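Local structure of glycosyl hydrolase family 88 (Pedobacter heparinus, 3WIW) at residues T64-L67 with R71-T74; G80-G85 with K99-A104; E269-I274 with L317-Q322; V311-L316 with D335-L340. The protein hydrolyses unsaturated glucuronyl units from heparin-derived oligosaccharides of the kind that polysaccharide lyases leave behind. All blocks are in the same frame, centred on the assembly; numbering follows the deposited sequence. Where two conformers were deposited one is given.

Contact 1. Residues T64-L67 with R71-T74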
loop_
_atom_site.group_PDB
_atom_site.type_symbol
_atom_site.label_atom_id
_atom_site.label_comp_id
_atom_site.label_asym_id
_atom_site.label_seq_id
_atom_site.Cartn_x
_atom_site.Cartn_y
_atom_site.Cartn_z
ATOM N N THR A 64 22.420 8.015 -5.065
ATOM C CA THR A 64 22.434 7.772 -3.615
ATOM C C THR A 64 21.046 7.367 -3.097
ATOM O O THR A 64 20.026 7.565 -3.766
ATOM C CB THR A 64 22.931 9.007 -2.834
ATOM O OG1 THR A 64 22.043 10.106 -3.082
ATOM C CG2 THR A 64 24.364 9.389 -3.228
ATOM N N VAL A 65 20.997 6.811 -1.896
ATOM C CA VAL A 65 19.737 6.303 -1.367
ATOM C C VAL A 65 19.082 7.319 -0.435
ATOM O O VAL A 65 19.726 7.845 0.486
ATOM C CB VAL A 65 19.947 4.982 -0.622
ATOM C CG1 VAL A 65 18.629 4.489 -0.054
ATOM C CG2 VAL A 65 20.546 3.942 -1.549
ATOM N N ARG A 66 17.819 7.631 -0.704
ATOM C CA ARG A 66 17.012 8.429 0.219
ATOM C C ARG A 66 16.542 7.525 1.336
ATOM O O ARG A 66 15.978 6.460 1.080
ATOM C CB ARG A 66 15.808 9.039 -0.492
ATOM C CG ARG A 66 14.897 9.808 0.432
ATOM C CD ARG A 66 13.811 10.542 -0.333
ATOM N NE ARG A 66 12.880 11.185 0.590
ATOM C CZ ARG A 66 11.892 11.986 0.215
ATOM N NH1 ARG A 66 11.093 12.521 1.124
ATOM N NH2 ARG A 66 11.723 12.269 -1.066
ATOM N N LEU A 67 16.772 7.955 2.574
ATOM C CA LEU A 67 16.425 7.174 3.759
ATOM C C LEU A 67 15.179 7.728 4.459
ATOM O O LEU A 67 14.895 8.934 4.388
ATOM C CB LEU A 67 17.607 7.134 4.751
ATOM C CG LEU A 67 18.925 6.599 4.184
ATOM C CD1 LEU A 67 20.051 6.774 5.174
ATOM C CD2 LEU A 67 18.753 5.134 3.794
ATOM N N ARG A 71 9.863 9.334 11.426
ATOM C CA ARG A 71 8.812 10.298 11.097
ATOM C C ARG A 71 8.290 10.178 9.663
ATOM O O ARG A 71 7.236 10.718 9.326
ATOM C CB ARG A 71 9.333 11.720 11.301
ATOM C CG ARG A 71 10.377 12.118 10.279
ATOM C CD ARG A 71 10.710 13.591 10.352
ATOM N NE ARG A 71 11.802 13.917 9.446
ATOM C CZ ARG A 71 13.088 13.754 9.741
ATOM N NH1 ARG A 71 14.018 14.075 8.854
ATOM N NH2 ARG A 71 13.443 13.268 10.923
ATOM N N ASP A 72 9.037 9.485 8.814
ATOM C CA ASP A 72 8.719 9.404 7.377
ATOM C C ASP A 72 7.580 8.415 7.141
ATOM O O ASP A 72 7.615 7.287 7.643
ATOM C CB ASP A 72 9.994 8.976 6.641
ATOM C CG ASP A 72 9.849 8.913 5.137
ATOM O OD1 ASP A 72 9.126 8.042 4.637
ATOM O OD2 ASP A 72 10.560 9.672 4.445
ATOM N N TRP A 73 6.592 8.796 6.334
ATOM C CA TRP A 73 5.415 7.947 6.158
ATOM C C TRP A 73 5.708 6.571 5.556
ATOM O O TRP A 73 4.886 5.648 5.683
ATOM C CB TRP A 73 4.354 8.651 5.320
ATOM C CG TRP A 73 4.582 8.634 3.817
ATOM C CD1 TRP A 73 5.292 9.539 3.085
ATOM C CD2 TRP A 73 4.042 7.689 2.879
ATOM N NE1 TRP A 73 5.218 9.219 1.732
ATOM C CE2 TRP A 73 4.455 8.087 1.586
ATOM C CE3 TRP A 73 3.236 6.549 3.011
ATOM C CZ2 TRP A 73 4.103 7.377 0.427
ATOM C CZ3 TRP A 73 2.884 5.843 1.868
ATOM C CH2 TRP A 73 3.322 6.258 0.585
ATOM N N THR A 74 6.857 6.430 4.888
ATOM C CA THR A 74 7.202 5.175 4.254
ATOM C C THR A 74 8.079 4.307 5.141
ATOM O O THR A 74 8.480 3.240 4.714
ATOM C CB THR A 74 7.979 5.375 2.916
ATOM O OG1 THR A 74 9.332 5.769 3.206
ATOM C CG2 THR A 74 7.302 6.411 2.005
HETATM O O HOH W 1 12.951 10.490 3.348
HETATM O O HOH W 2 10.671 12.319 4.152
#
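Asp-72 and Arg-66 face each other across water, with Asp-72 OD2 and Arg-66 NH1 4.4 Å apart, too far for a salt bridge. The CB of Asp-72 is directed at residues 64-67, and CG stands opposite the backbone N (chi1 -177°), which carries the carboxylate on towards the arginine. At its end the two oxygens do different jobs. OD1 turns back to its own chain: Thr-74 N donates to its anti lone pair at 2.8 Å, making an Asx turn, while Thr-74 OG1 bonds to OD1 from above the carboxylate plane at 2.7 Å. OD2 takes the outward role. One water donates to it and to Leu-67 O, the latter at 2.7 Å, and accepts from Arg-66 NE at 2.8 Å; a second water joins OD2 to Arg-66 NH1. Both waters lie at the edge of the guanidinium, in its plane, where the N-H groups point. Aspartate suits the place because its short side chain can close the turn with one oxygen and still offer the other to its neighbours. Arg-57 NH1 adds a salt bridge to OD2, which probably favours the charged carboxylate. Arg-57 belongs to strand 55-59, the antiparallel partner of strand 65-68, so Asp-72 ties this two-stranded sheet to the loop that leads into helix 77-89.

Contact 2. Residues G80-G85 with K99-A104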
loop_
_atom_site.group_PDB
_atom_site.type_symbol
_atom_site.label_atom_id
_atom_site.label_comp_id
_atom_site.label_asym_id
_atom_site.label_seq_id
_atom_site.Cartn_x
_atom_site.Cartn_y
_atom_site.Cartn_z
ATOM N N GLY A 80 8.388 -4.348 6.944
ATOM C CA GLY A 80 7.299 -5.170 6.452
ATOM C C GLY A 80 7.725 -6.093 5.330
ATOM O O GLY A 80 7.336 -7.267 5.284
ATOM N N THR A 81 8.533 -5.571 4.416
ATOM C CA THR A 81 9.035 -6.352 3.283
ATOM C C THR A 81 9.928 -7.491 3.769
ATOM O O THR A 81 9.877 -8.614 3.234
ATOM C CB THR A 81 9.755 -5.443 2.275
ATOM O OG1 THR A 81 8.871 -4.363 1.956
ATOM C CG2 THR A 81 10.097 -6.202 0.996
ATOM N N LEU A 82 10.716 -7.223 4.812
ATOM C CA LEU A 82 11.515 -8.270 5.436
ATOM C C LEU A 82 10.628 -9.380 6.018
ATOM O O LEU A 82 10.918 -10.568 5.839
ATOM C CB LEU A 82 12.431 -7.680 6.520
ATOM C CG LEU A 82 13.623 -6.831 6.044
ATOM C CD1 LEU A 82 14.271 -6.137 7.233
ATOM C CD2 LEU A 82 14.639 -7.697 5.279
ATOM N N TRP A 83 9.530 -9.011 6.692
ATOM C CA TRP A 83 8.597 -10.030 7.183
ATOM C C TRP A 83 8.051 -10.864 6.033
ATOM O O TRP A 83 8.004 -12.098 6.105
ATOM C CB TRP A 83 7.437 -9.419 7.988
ATOM C CG TRP A 83 7.875 -8.901 9.327
ATOM C CD1 TRP A 83 7.916 -7.593 9.725
ATOM C CD2 TRP A 83 8.403 -9.675 10.418
ATOM N NE1 TRP A 83 8.394 -7.513 11.014
ATOM C CE2 TRP A 83 8.719 -8.773 11.455
ATOM C CE3 TRP A 83 8.638 -11.042 10.613
ATOM C CZ2 TRP A 83 9.257 -9.193 12.679
ATOM C CZ3 TRP A 83 9.181 -11.458 11.814
ATOM C CH2 TRP A 83 9.464 -10.535 12.845
ATOM N N TYR A 84 7.639 -10.204 4.957
ATOM C CA TYR A 84 7.153 -10.944 3.798
ATOM C C TYR A 84 8.225 -11.850 3.156
ATOM O O TYR A 84 7.938 -12.984 2.772
ATOM C CB TYR A 84 6.576 -9.990 2.763
ATOM C CG TYR A 84 5.218 -9.388 3.093
ATOM C CD1 TYR A 84 4.367 -9.947 4.068
ATOM C CD2 TYR A 84 4.789 -8.245 2.429
ATOM C CE1 TYR A 84 3.122 -9.383 4.333
ATOM C CE2 TYR A 84 3.561 -7.674 2.698
ATOM C CZ TYR A 84 2.718 -8.249 3.627
ATOM O OH TYR A 84 1.483 -7.683 3.871
ATOM N N GLY A 85 9.462 -11.367 3.062
ATOM C CA GLY A 85 10.563 -12.165 2.563
ATOM C C GLY A 85 10.762 -13.403 3.424
ATOM O O GLY A 85 10.988 -14.490 2.905
ATOM N N LYS A 99 12.890 -8.314 12.744
ATOM C CA LYS A 99 12.755 -7.915 14.148
ATOM C C LYS A 99 13.581 -6.636 14.423
ATOM O O LYS A 99 13.064 -5.665 14.983
ATOM C CB LYS A 99 13.202 -9.057 15.046
ATOM C CG LYS A 99 13.203 -8.713 16.517
ATOM C CD LYS A 99 13.591 -9.907 17.370
ATOM C CE LYS A 99 13.505 -9.527 18.824
ATOM N NZ LYS A 99 13.933 -10.622 19.728
ATOM N N ARG A 100 14.853 -6.643 14.024
ATOM C CA ARG A 100 15.749 -5.498 14.245
ATOM C C ARG A 100 15.191 -4.210 13.624
ATOM O O ARG A 100 15.148 -3.148 14.262
ATOM C CB ARG A 100 17.119 -5.746 13.582
ATOM C CG ARG A 100 18.134 -6.536 14.350
ATOM C CD ARG A 100 19.543 -6.036 13.973
ATOM N NE ARG A 100 19.813 -6.035 12.536
ATOM C CZ ARG A 100 20.610 -5.162 11.924
ATOM N NH1 ARG A 100 20.811 -5.248 10.619
ATOM N NH2 ARG A 100 21.203 -4.197 12.609
ATOM N N PHE A 101 14.786 -4.299 12.361
ATOM C CA PHE A 101 14.286 -3.117 11.653
ATOM C C PHE A 101 12.891 -2.684 12.147
ATOM O O PHE A 101 12.534 -1.514 12.054
ATOM C CB PHE A 101 14.337 -3.345 10.132
ATOM C CG PHE A 101 15.725 -3.193 9.551
ATOM C CD1 PHE A 101 16.616 -4.257 9.537
ATOM C CD2 PHE A 101 16.144 -1.968 9.047
ATOM C CE1 PHE A 101 17.911 -4.099 9.018
ATOM C CE2 PHE A 101 17.427 -1.808 8.510
ATOM C CZ PHE A 101 18.305 -2.873 8.501
ATOM N N THR A 102 12.108 -3.626 12.665
ATOM C CA THR A 102 10.815 -3.288 13.262
ATOM C C THR A 102 10.971 -2.532 14.584
ATOM O O THR A 102 10.389 -1.463 14.778
ATOM C CB THR A 102 9.930 -4.547 13.449
ATOM O OG1 THR A 102 9.647 -5.100 12.162
ATOM C CG2 THR A 102 8.609 -4.206 14.107
ATOM N N LEU A 103 11.793 -3.070 15.481
ATOM C CA LEU A 103 11.855 -2.528 16.846
ATOM C C LEU A 103 12.474 -1.137 16.881
ATOM O O LEU A 103 12.279 -0.393 17.844
ATOM C CB LEU A 103 12.589 -3.464 17.814
ATOM C CG LEU A 103 11.866 -4.783 18.080
ATOM C CD1 LEU A 103 12.759 -5.752 18.893
ATOM C CD2 LEU A 103 10.525 -4.554 18.812
ATOM N N ALA A 104 13.218 -0.782 15.830
ATOM C CA ALA A 104 13.776 0.563 15.717
ATOM C C ALA A 104 12.692 1.625 15.493
ATOM O O ALA A 104 12.993 2.816 15.541
ATOM C CB ALA A 104 14.804 0.635 14.598
#
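Leu-82 and Trp-83 reach from helix 77-89 to Phe-101, Thr-102 and Lys-99 of helix 92-103. The two helices follow one another in the alpha6/alpha6 barrel as an antiparallel hairpin, their short segments running at 155° with axes 9.4 Å apart. Leu-82 comes first. Its CB is directed at the partner helix, and CD1 lies 3.8 Å from Phe-101 CD1, the two side chains crossing at a slant. A branched leucine fits here because it also packs on Ala-98 and Leu-94, one and two turns before Phe-101 in helix 92-103, while the Phe-101 ring meets Phe-78 edge-to-face. Trp-83 follows and extends along the flank of the hairpin. Its six-membered ring comes close to the start of the second segment, with CZ2 3.7 Å from Lys-99 N, and it fills the space towards Ala-128 and Thr-132 of helix 117-132. Few other residues could combine so broad an apolar surface with a donor at its edge. A leucine in its place would probably leave the Thr-102 hydroxyl without its indole donor and open a gap beside helix 117-132. Thr-102 places OG1 beside its own backbone N (chi1 -63°), from where the hydroxyl also bonds to Ala-98 O, one turn back. Trp-83 NE1 donates to that same OG1 at 3.0 Å, with an N-H...O angle of 149° and the oxygen somewhat tilted from the indole plane.

Contact 3. Residues E269-I274 with L317-Q322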
loop_
_atom_site.group_PDB
_atom_site.type_symbol
_atom_site.label_atom_id
_atom_site.label_comp_id
_atom_site.label_asym_id
_atom_site.label_seq_id
_atom_site.Cartn_x
_atom_site.Cartn_y
_atom_site.Cartn_z
ATOM N N GLU A 269 -18.903 -4.973 -3.808
ATOM C CA GLU A 269 -19.535 -4.433 -5.008
ATOM C C GLU A 269 -18.746 -3.228 -5.497
ATOM O O GLU A 269 -18.458 -3.096 -6.685
ATOM C CB GLU A 269 -20.983 -4.034 -4.729
ATOM C CG GLU A 269 -21.897 -5.207 -4.387
ATOM C CD GLU A 269 -23.196 -4.787 -3.697
ATOM O OE1 GLU A 269 -23.363 -3.583 -3.389
ATOM O OE2 GLU A 269 -24.052 -5.665 -3.465
ATOM N N HIS A 270 -18.368 -2.350 -4.576
ATOM C CA HIS A 270 -17.604 -1.164 -4.958
ATOM C C HIS A 270 -16.234 -1.557 -5.512
ATOM O O HIS A 270 -15.793 -1.024 -6.544
ATOM C CB HIS A 270 -17.491 -0.202 -3.790
ATOM C CG HIS A 270 -17.119 1.187 -4.188
ATOM N ND1 HIS A 270 -17.924 1.973 -4.991
ATOM C CD2 HIS A 270 -16.037 1.937 -3.885
ATOM C CE1 HIS A 270 -17.350 3.150 -5.160
ATOM N NE2 HIS A 270 -16.194 3.147 -4.513
ATOM N N ALA A 271 -15.584 -2.525 -4.876
ATOM C CA ALA A 271 -14.313 -3.033 -5.367
ATOM C C ALA A 271 -14.406 -3.551 -6.808
ATOM O O ALA A 271 -13.511 -3.289 -7.628
ATOM C CB ALA A 271 -13.740 -4.095 -4.445
ATOM N N GLU A 272 -15.480 -4.271 -7.121
ATOM C CA GLU A 272 -15.626 -4.783 -8.474
ATOM C C GLU A 272 -15.844 -3.662 -9.484
ATOM O O GLU A 272 -15.340 -3.750 -10.604
ATOM C CB GLU A 272 -16.735 -5.839 -8.563
ATOM C CG GLU A 272 -16.379 -7.125 -7.828
ATOM C CD GLU A 272 -17.168 -8.311 -8.344
ATOM O OE1 GLU A 272 -18.163 -8.673 -7.682
ATOM O OE2 GLU A 272 -16.800 -8.865 -9.420
ATOM N N HIS A 273 -16.582 -2.622 -9.098
ATOM C CA HIS A 273 -16.761 -1.464 -9.994
ATOM C C HIS A 273 -15.429 -0.763 -10.255
ATOM O O HIS A 273 -15.106 -0.423 -11.403
ATOM C CB HIS A 273 -17.779 -0.452 -9.445
ATOM C CG HIS A 273 -19.192 -0.946 -9.434
ATOM N ND1 HIS A 273 -19.807 -1.474 -10.549
ATOM C CD2 HIS A 273 -20.126 -0.962 -8.448
ATOM C CE1 HIS A 273 -21.047 -1.811 -10.248
ATOM N NE2 HIS A 273 -21.264 -1.512 -8.979
ATOM N N ILE A 274 -14.641 -0.566 -9.204
ATOM C CA ILE A 274 -13.317 0.014 -9.356
ATOM C C ILE A 274 -12.437 -0.871 -10.246
ATOM O O ILE A 274 -11.780 -0.381 -11.169
ATOM C CB ILE A 274 -12.642 0.243 -7.988
ATOM C CG1 ILE A 274 -13.407 1.294 -7.172
ATOM C CG2 ILE A 274 -11.178 0.688 -8.191
ATOM C CD1 ILE A 274 -12.948 1.327 -5.706
ATOM N N LEU A 317 -5.704 -10.139 -6.451
ATOM C CA LEU A 317 -5.568 -11.516 -5.968
ATOM C C LEU A 317 -6.525 -11.787 -4.800
ATOM O O LEU A 317 -7.208 -12.808 -4.796
ATOM C CB LEU A 317 -4.125 -11.804 -5.572
ATOM C CG LEU A 317 -3.176 -11.904 -6.770
ATOM C CD1 LEU A 317 -1.715 -11.797 -6.316
ATOM C CD2 LEU A 317 -3.431 -13.196 -7.565
ATOM N N ASP A 318 -6.610 -10.874 -3.832
ATOM C CA ASP A 318 -7.605 -11.055 -2.780
ATOM C C ASP A 318 -9.027 -10.963 -3.340
ATOM O O ASP A 318 -9.894 -11.729 -2.943
ATOM C CB ASP A 318 -7.412 -10.077 -1.628
ATOM C CG ASP A 318 -6.593 -10.672 -0.491
ATOM O OD1 ASP A 318 -5.842 -11.662 -0.707
ATOM O OD2 ASP A 318 -6.683 -10.126 0.616
ATOM N N LEU A 319 -9.275 -10.046 -4.276
ATOM C CA LEU A 319 -10.617 -9.916 -4.831
ATOM C C LEU A 319 -11.028 -11.217 -5.510
ATOM O O LEU A 319 -12.188 -11.649 -5.397
ATOM C CB LEU A 319 -10.668 -8.755 -5.818
ATOM C CG LEU A 319 -12.052 -8.378 -6.340
ATOM C CD1 LEU A 319 -12.986 -7.959 -5.215
ATOM C CD2 LEU A 319 -11.951 -7.275 -7.400
ATOM N N SER A 320 -10.072 -11.846 -6.207
ATOM C CA SER A 320 -10.354 -13.088 -6.927
ATOM C C SER A 320 -10.870 -14.209 -6.003
ATOM O O SER A 320 -11.623 -15.096 -6.447
ATOM C CB SER A 320 -9.130 -13.555 -7.726
ATOM O OG SER A 320 -8.185 -14.239 -6.925
ATOM N N THR A 321 -10.497 -14.167 -4.720
ATOM C CA THR A 321 -10.911 -15.212 -3.779
ATOM C C THR A 321 -12.220 -14.882 -3.078
ATOM O O THR A 321 -12.807 -15.743 -2.409
ATOM C CB THR A 321 -9.833 -15.477 -2.706
ATOM O OG1 THR A 321 -9.739 -14.346 -1.823
ATOM C CG2 THR A 321 -8.483 -15.747 -3.368
ATOM N N GLN A 322 -12.667 -13.633 -3.202
ATOM C CA GLN A 322 -13.848 -13.146 -2.480
ATOM C C GLN A 322 -15.113 -13.190 -3.326
ATOM O O GLN A 322 -16.213 -13.366 -2.803
ATOM C CB GLN A 322 -13.631 -11.707 -2.013
ATOM C CG GLN A 322 -12.499 -11.516 -1.048
ATOM C CD GLN A 322 -12.110 -10.061 -0.932
ATOM O OE1 GLN A 322 -12.438 -9.238 -1.792
ATOM N NE2 GLN A 322 -11.404 -9.735 0.116
#
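Leu-319 CD1 meets Ala-271 CB at 4.0 Å, methyl against methyl, and the CG of Glu-272 stands 4.4 Å from the same CD1. A single leucine branch thus carries the contact. Its chi1 of -172° carries CG towards helix 265-279, and chi2 near 60° turns CD1 onto the alanine. Alanine suits the receiving position: with no more than a methyl to place, it lets the CA atoms of Ala-271 and Leu-319 come to 7.8 Å. Ile-268 and Ala-275, one turn before and after Ala-271 and Glu-272, also touch the leucine. The two are successive helices of the alpha6/alpha6 barrel, joined by a long connection without a helix. Helix 245-262 lies against both of them, through Thr-256, which touches Ala-271 and Asp-318. On another flank Tyr-329 of helix 327-340 packs on Leu-319, and its hydroxyl is hydrogen-bonded to Glu-272 OE2, so the glutamate contributes aliphatic carbon to the leucine and a carboxylate to the tyrosine. Further out, Asp-318 OD2 forms a salt bridge with Lys-260 NZ, a second link to helix 245-262. Two hydroxyls bond back to the helix backbone: Ser-320 OG donates to Leu-317 O at 2.7 Å, and Asp-318 O accepts from both Thr-321 N and Thr-321 OG1, the latter at 2.9 Å.

Contact 4. Residues V311-L316 with D335-L340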
loop_
_atom_site.group_PDB
_atom_site.type_symbol
_atom_site.label_atom_id
_atom_site.label_comp_id
_atom_site.label_asym_id
_atom_site.label_seq_id
_atom_site.Cartn_x
_atom_site.Cartn_y
_atom_site.Cartn_z
ATOM N N VAL A 311 0.212 -2.723 -6.063
ATOM C CA VAL A 311 -0.961 -2.581 -5.205
ATOM C C VAL A 311 -2.176 -3.192 -5.893
ATOM O O VAL A 311 -2.941 -3.935 -5.272
ATOM C CB VAL A 311 -1.177 -1.108 -4.812
ATOM C CG1 VAL A 311 -2.506 -0.922 -4.061
ATOM C CG2 VAL A 311 -0.002 -0.588 -3.970
ATOM N N ILE A 312 -2.339 -2.904 -7.187
ATOM C CA ILE A 312 -3.444 -3.475 -7.942
ATOM C C ILE A 312 -3.361 -4.998 -7.990
ATOM O O ILE A 312 -4.376 -5.671 -7.783
ATOM C CB ILE A 312 -3.521 -2.879 -9.373
ATOM C CG1 ILE A 312 -4.000 -1.428 -9.287
ATOM C CG2 ILE A 312 -4.446 -3.701 -10.253
ATOM C CD1 ILE A 312 -3.681 -0.610 -10.541
ATOM N N ALA A 313 -2.172 -5.549 -8.271
ATOM C CA ALA A 313 -2.022 -6.995 -8.322
ATOM C C ALA A 313 -2.390 -7.630 -6.972
ATOM O O ALA A 313 -3.150 -8.613 -6.931
ATOM C CB ALA A 313 -0.613 -7.377 -8.737
ATOM N N SER A 314 -1.870 -7.083 -5.868
ATOM C CA SER A 314 -2.170 -7.651 -4.562
ATOM C C SER A 314 -3.673 -7.616 -4.296
ATOM O O SER A 314 -4.262 -8.623 -3.895
ATOM C CB SER A 314 -1.410 -6.928 -3.468
ATOM O OG SER A 314 -1.570 -7.692 -2.294
ATOM N N ALA A 315 -4.306 -6.482 -4.583
ATOM C CA ALA A 315 -5.740 -6.348 -4.350
ATOM C C ALA A 315 -6.544 -7.319 -5.218
ATOM O O ALA A 315 -7.481 -7.954 -4.722
ATOM C CB ALA A 315 -6.195 -4.918 -4.593
ATOM N N LEU A 316 -6.204 -7.405 -6.504
ATOM C CA LEU A 316 -6.949 -8.282 -7.408
ATOM C C LEU A 316 -6.846 -9.747 -7.013
ATOM O O LEU A 316 -7.800 -10.514 -7.188
ATOM C CB LEU A 316 -6.528 -8.074 -8.865
ATOM C CG LEU A 316 -6.941 -6.747 -9.506
ATOM C CD1 LEU A 316 -6.425 -6.735 -10.928
ATOM C CD2 LEU A 316 -8.456 -6.567 -9.486
ATOM N N ASP A 335 -0.807 -11.500 -14.805
ATOM C CA ASP A 335 -0.143 -10.821 -15.923
ATOM C C ASP A 335 0.688 -9.649 -15.394
ATOM O O ASP A 335 1.819 -9.448 -15.839
ATOM C CB ASP A 335 -1.167 -10.293 -16.922
ATOM C CG ASP A 335 -1.834 -11.394 -17.730
ATOM O OD1 ASP A 335 -1.273 -12.515 -17.830
ATOM O OD2 ASP A 335 -2.929 -11.126 -18.284
ATOM N N ILE A 336 0.157 -8.874 -14.440
ATOM C CA ILE A 336 0.938 -7.794 -13.862
ATOM C C ILE A 336 2.190 -8.366 -13.218
ATOM O O ILE A 336 3.292 -7.833 -13.402
ATOM C CB ILE A 336 0.157 -7.047 -12.760
ATOM C CG1 ILE A 336 -1.010 -6.247 -13.354
ATOM C CG2 ILE A 336 1.096 -6.137 -11.986
ATOM C CD1 ILE A 336 -2.006 -5.762 -12.277
ATOM N N LEU A 337 2.037 -9.427 -12.433
ATOM C CA LEU A 337 3.191 -9.996 -11.750
ATOM C C LEU A 337 4.256 -10.527 -12.704
ATOM O O LEU A 337 5.457 -10.398 -12.426
ATOM C CB LEU A 337 2.769 -11.070 -10.742
ATOM C CG LEU A 337 1.968 -10.569 -9.544
ATOM C CD1 LEU A 337 1.618 -11.771 -8.682
ATOM C CD2 LEU A 337 2.770 -9.530 -8.772
ATOM N N LYS A 338 3.835 -11.106 -13.825
ATOM C CA LYS A 338 4.810 -11.548 -14.804
ATOM C C LYS A 338 5.593 -10.363 -15.368
ATOM O O LYS A 338 6.802 -10.466 -15.554
ATOM C CB LYS A 338 4.138 -12.361 -15.893
ATOM C CG LYS A 338 3.783 -13.753 -15.411
ATOM C CD LYS A 338 2.927 -14.513 -16.411
ATOM C CE LYS A 338 2.749 -15.949 -15.965
ATOM N NZ LYS A 338 1.948 -16.741 -16.925
ATOM N N THR A 339 4.930 -9.238 -15.630
ATOM C CA THR A 339 5.634 -8.035 -16.087
ATOM C C THR A 339 6.572 -7.468 -15.015
ATOM O O THR A 339 7.736 -7.130 -15.300
ATOM C CB THR A 339 4.645 -6.946 -16.572
ATOM O OG1 THR A 339 3.868 -7.452 -17.665
ATOM C CG2 THR A 339 5.398 -5.698 -17.048
ATOM N N LEU A 340 6.076 -7.356 -13.787
ATOM C CA LEU A 340 6.896 -6.844 -12.695
ATOM C C LEU A 340 8.105 -7.720 -12.407
ATOM O O LEU A 340 9.116 -7.224 -11.916
ATOM C CB LEU A 340 6.070 -6.657 -11.417
ATOM C CG LEU A 340 5.072 -5.502 -11.467
ATOM C CD1 LEU A 340 4.383 -5.469 -10.118
ATOM C CD2 LEU A 340 5.730 -4.137 -11.730
#
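Ile-336 and Leu-337 of helix 327-340 both touch Ala-313 of helix 306-322, the short segments crossing at -144° with axes 9.6 Å apart. These are successive, roughly antiparallel helices of the alpha6/alpha6 barrel. Ile-336 is the first to touch and uses both of its branches. With chi1 -69° its CG1 lies beside the backbone N, which leaves CG2 anti to that nitrogen and 3.9 Å from Ala-313 CB. The longer branch runs past the alanine until CD1 meets Ile-312 CG2 at 3.8 Å, the two isoleucine side chains crossing at about a right angle. The same CD1 is 4.0 Å from Ala-313 N, so it lies against the backbone of the facing helix as well as its side chains. Alanine makes this possible, for its CB leaves the CA atoms of Ala-313 and Ile-336 just 6.3 Å apart. Leu-337 comes next and comes in beside it, its CD2 4.0 Å from Ala-313 CB. It also packs on Leu-317 and on Ala-384 of helix 375-392. Ser-314, turned away from this contact, is hydrogen-bonded through OG to Glu-383 of helix 375-392; Ile-312 also touches Ala-249 of helix 245-262. Between the two segments themselves no hydrogen bond or charge pair forms. Their fit therefore rests on the shapes of methyl groups and branch points and on the burial of apolar surface, with beta-branched and small residues setting how closely the helices can lie.

Contacts 3 and 4 share helix 306-322 and lie 14 Å apart between centres; they touch directly where Leu-317 CD1 meets Leu-337 CD1 at 4.1 Å. Contacts 1 and 2 follow each other in the chain, 15 Å apart between centres without touching; residues 71-74 of contact 1 belong to the loop that leads into helix 77-89 of contact 2. Contacts 1 and 3 stand on opposite sides of the chain's centre, about 32 Å apart between centres. Contact 1 is near the predicted catalytic site: the Asp-72 side chain is about 8 Å from that of Asp-116, the probable nucleophile, and the side chain of Arg-66 about 7 Å from a bound HEPES buffer molecule. In contact 4, the side chain of Ile-312 is about 8 Å from that of Arg-246, a predicted substrate-binding residue.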